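Flavodoxin (PDB 2ARK) probably serves as a low-potential electron donor to a number of redox enzymes, carrying FMN as its redox cofactor. Local coordinates at residues W69-K72 with R73-D77. Numbering follows the deposited sequence.
Sequences WKMK and RFFDD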
ATOM      1  N   TRP A  69       8.567 -10.680 -11.036  1.00 21.90           N
ATOM      2  CA  TRP A  69       9.212 -11.698 -10.254  1.00 21.72           C
ATOM      3  C   TRP A  69      10.743 -11.677 -10.444  1.00 22.78           C
ATOM      4  O   TRP A  69      11.490 -12.003  -9.486  1.00 23.39           O
ATOM      5  CB  TRP A  69       8.580 -13.073 -10.518  1.00 20.05           C
ATOM      6  CG  TRP A  69       8.946 -13.755 -11.797  1.00 19.31           C
ATOM      7  CD1 TRP A  69       8.196 -13.813 -12.932  1.00 18.64           C
ATOM      8  CD2 TRP A  69      10.134 -14.554 -12.058  1.00 18.29           C
ATOM      9  NE1 TRP A  69       8.845 -14.583 -13.889  1.00 17.00           N
ATOM     10  CE2 TRP A  69      10.050 -15.003 -13.394  1.00 15.46           C
ATOM     11  CE3 TRP A  69      11.275 -14.891 -11.298  1.00 17.06           C
ATOM     12  CZ2 TRP A  69      11.050 -15.797 -13.988  1.00 18.84           C
ATOM     13  CZ3 TRP A  69      12.278 -15.655 -11.892  1.00 17.00           C
ATOM     14  CH2 TRP A  69      12.147 -16.123 -13.224  1.00 18.09           C
ATOM     15  N   LYS A  70      11.211 -11.282 -11.639  1.00 22.43           N
ATOM     16  CA  LYS A  70      12.653 -11.222 -11.878  1.00 23.80           C
ATOM     17  C   LYS A  70      13.269 -10.058 -11.092  1.00 24.26           C
ATOM     18  O   LYS A  70      14.362 -10.207 -10.563  1.00 25.77           O
ATOM     19  CB  LYS A  70      13.046 -11.216 -13.383  1.00 23.46           C
ATOM     20  CG  LYS A  70      13.165 -12.630 -14.022  1.00 23.87           C
ATOM     21  CD  LYS A  70      13.799 -12.569 -15.404  1.00 23.60           C
ATOM     22  CE  LYS A  70      13.824 -13.900 -16.137  1.00 26.40           C
ATOM     23  NZ  LYS A  70      14.334 -13.822 -17.585  1.00 25.97           N
HETATM   24  N   MSE A  71      12.573  -8.927 -10.975  1.00 24.25           N
HETATM   25  CA  MSE A  71      13.093  -7.857 -10.150  1.00 24.50           C
HETATM   26  C   MSE A  71      13.072  -8.213  -8.664  1.00 24.76           C
HETATM   27  O   MSE A  71      14.023  -7.957  -7.948  1.00 24.95           O
HETATM   28  CB  MSE A  71      12.391  -6.539 -10.420  1.00 25.01           C
HETATM   29  CG  MSE A  71      13.017  -5.384  -9.677  1.00 26.78           C
HETATM   30 SE   MSE A  71      14.875  -4.944 -10.335  1.00 42.19          SE
HETATM   31  CE  MSE A  71      14.448  -4.184 -12.099  1.00 33.97           C
ATOM     32  N   LYS A  72      11.982  -8.826  -8.220  1.00 24.71           N
ATOM     33  CA  LYS A  72      11.862  -9.338  -6.871  1.00 24.16           C
ATOM     34  C   LYS A  72      12.973 -10.348  -6.564  1.00 24.48           C
ATOM     35  O   LYS A  72      13.576 -10.305  -5.478  1.00 24.61           O
ATOM     36  CB  LYS A  72      10.455  -9.959  -6.678  1.00 23.82           C
ATOM     37  CG  LYS A  72      10.128 -10.348  -5.259  1.00 24.63           C
ATOM     38  CD  LYS A  72       9.838  -9.128  -4.342  1.00 25.09           C
ATOM     39  CE  LYS A  72      10.255  -9.383  -2.882  1.00 21.57           C
ATOM     40  NZ  LYS A  72       9.644 -10.653  -2.399  1.00 22.58           N
ATOM     41  N   ARG A  73      13.285 -11.233  -7.513  1.00 24.36           N
ATOM     42  CA  ARG A  73      14.314 -12.264  -7.272  1.00 24.08           C
ATOM     43  C   ARG A  73      15.712 -11.650  -7.144  1.00 25.31           C
ATOM     44  O   ARG A  73      16.530 -12.093  -6.337  1.00 25.90           O
ATOM     45  CB  ARG A  73      14.280 -13.311  -8.374  1.00 23.67           C
ATOM     46  CG  ARG A  73      15.328 -14.436  -8.280  1.00 21.72           C
ATOM     47  CD  ARG A  73      15.855 -14.606  -9.662  1.00 20.03           C
ATOM     48  NE  ARG A  73      15.526 -15.884 -10.194  1.00 20.64           N
ATOM     49  CZ  ARG A  73      15.524 -16.231 -11.479  1.00 19.43           C
ATOM     50  NH1 ARG A  73      15.215 -17.485 -11.744  1.00 16.42           N
ATOM     51  NH2 ARG A  73      15.784 -15.373 -12.484  1.00 16.91           N
ATOM     52  N   PHE A  74      15.971 -10.613  -7.927  1.00 25.62           N
ATOM     53  CA  PHE A  74      17.213  -9.908  -7.849  1.00 27.00           C
ATOM     54  C   PHE A  74      17.436  -9.294  -6.454  1.00 28.03           C
ATOM     55  O   PHE A  74      18.539  -9.394  -5.865  1.00 28.58           O
ATOM     56  CB  PHE A  74      17.262  -8.822  -8.935  1.00 27.46           C
ATOM     57  CG  PHE A  74      18.530  -8.031  -8.923  1.00 28.81           C
ATOM     58  CD1 PHE A  74      19.657  -8.493  -9.617  1.00 29.22           C
ATOM     59  CD2 PHE A  74      18.612  -6.845  -8.202  1.00 27.82           C
ATOM     60  CE1 PHE A  74      20.861  -7.773  -9.594  1.00 28.00           C
ATOM     61  CE2 PHE A  74      19.802  -6.124  -8.173  1.00 31.12           C
ATOM     62  CZ  PHE A  74      20.931  -6.591  -8.870  1.00 28.33           C
ATOM     63  N   PHE A  75      16.399  -8.647  -5.938  1.00 28.15           N
ATOM     64  CA  PHE A  75      16.456  -8.096  -4.608  1.00 28.86           C
ATOM     65  C   PHE A  75      16.535  -9.154  -3.531  1.00 29.38           C
ATOM     66  O   PHE A  75      17.320  -9.020  -2.617  1.00 30.16           O
ATOM     67  CB  PHE A  75      15.314  -7.089  -4.381  1.00 29.23           C
ATOM     68  CG  PHE A  75      15.620  -5.741  -4.945  1.00 28.08           C
ATOM     69  CD1 PHE A  75      15.542  -5.517  -6.310  1.00 27.60           C
ATOM     70  CD2 PHE A  75      16.057  -4.717  -4.127  1.00 28.51           C
ATOM     71  CE1 PHE A  75      15.880  -4.280  -6.855  1.00 29.07           C
ATOM     72  CE2 PHE A  75      16.400  -3.474  -4.653  1.00 28.63           C
ATOM     73  CZ  PHE A  75      16.313  -3.249  -6.015  1.00 29.28           C
ATOM     74  N   ASP A  76      15.742 -10.212  -3.648  1.00 30.62           N
ATOM     75  CA  ASP A  76      15.678 -11.223  -2.605  1.00 31.84           C
ATOM     76  C   ASP A  76      16.965 -11.980  -2.576  1.00 31.97           C
ATOM     77  O   ASP A  76      17.485 -12.222  -1.502  1.00 32.03           O
ATOM     78  CB  ASP A  76      14.529 -12.239  -2.809  1.00 32.68           C
ATOM     79  CG  ASP A  76      13.149 -11.656  -2.519  1.00 35.28           C
ATOM     80  OD1 ASP A  76      13.068 -10.713  -1.695  1.00 38.88           O
ATOM     81  OD2 ASP A  76      12.147 -12.162  -3.109  1.00 35.92           O
ATOM     82  N   ASP A  77      17.467 -12.358  -3.753  1.00 32.09           N
ATOM     83  CA  ASP A  77      18.505 -13.379  -3.839  1.00 32.87           C
ATOM     84  C   ASP A  77      19.894 -12.868  -4.161  1.00 32.83           C
ATOM     85  O   ASP A  77      20.876 -13.400  -3.644  1.00 33.62           O
ATOM     86  CB  ASP A  77      18.116 -14.490  -4.826  1.00 33.08           C
ATOM     87  CG  ASP A  77      16.966 -15.381  -4.312  1.00 35.48           C
ATOM     88  OD1 ASP A  77      16.471 -15.211  -3.157  1.00 37.17           O
ATOM     89  OD2 ASP A  77      16.558 -16.282  -5.084  1.00 38.90           O
TER
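Lys-72 sets CG opposite its own backbone N (chi1 -172°) and then bends at each later torsion, which folds the chain forward along the helix to Asp-76; there NZ forms a salt bridge of 3.0 Å with OD2, on that oxygen's syn side. A long, flexible lysine suits this place because its ammonium also donates to the backbone oxygens of Val-67 and Asn-63 of the second subunit. Shortened to an alanine, this position is likely to leave the Asp-76 carboxylate without its cationic mate and to take one donor from those two carbonyls.

One turn apart as well, Trp-69 and Arg-73 run side by side. The rim atom CZ3 of Trp-69 sits over the centre of the guanidinium, 3.3 Å from CZ of Arg-73, with the two planes 77° apart, so the indole presents its edge to the guanidinium face. A flat cation suits this spot: across the interface, Arg-73 and Trp-69 each make a cation-pi contact with the other residue type on the second subunit.

On the apolar side, SE of selenomethionine Met-71 meets the edge of the Phe-75 ring, 3.7 Å from CE1, in a Met-aromatic contact. Backbone bonds from residue i+4 to residue i hold the turns together, as in Asp-76 N to Lys-72 O at 2.8 Å.

Helix 69-78 links parallel strands 55-61 and 90-97 of the flavodoxin-like fold; Met-71 and Phe-75, apolar as their burial requires, pack on Val-58 of the sheet and Met-114 of helix 104-117.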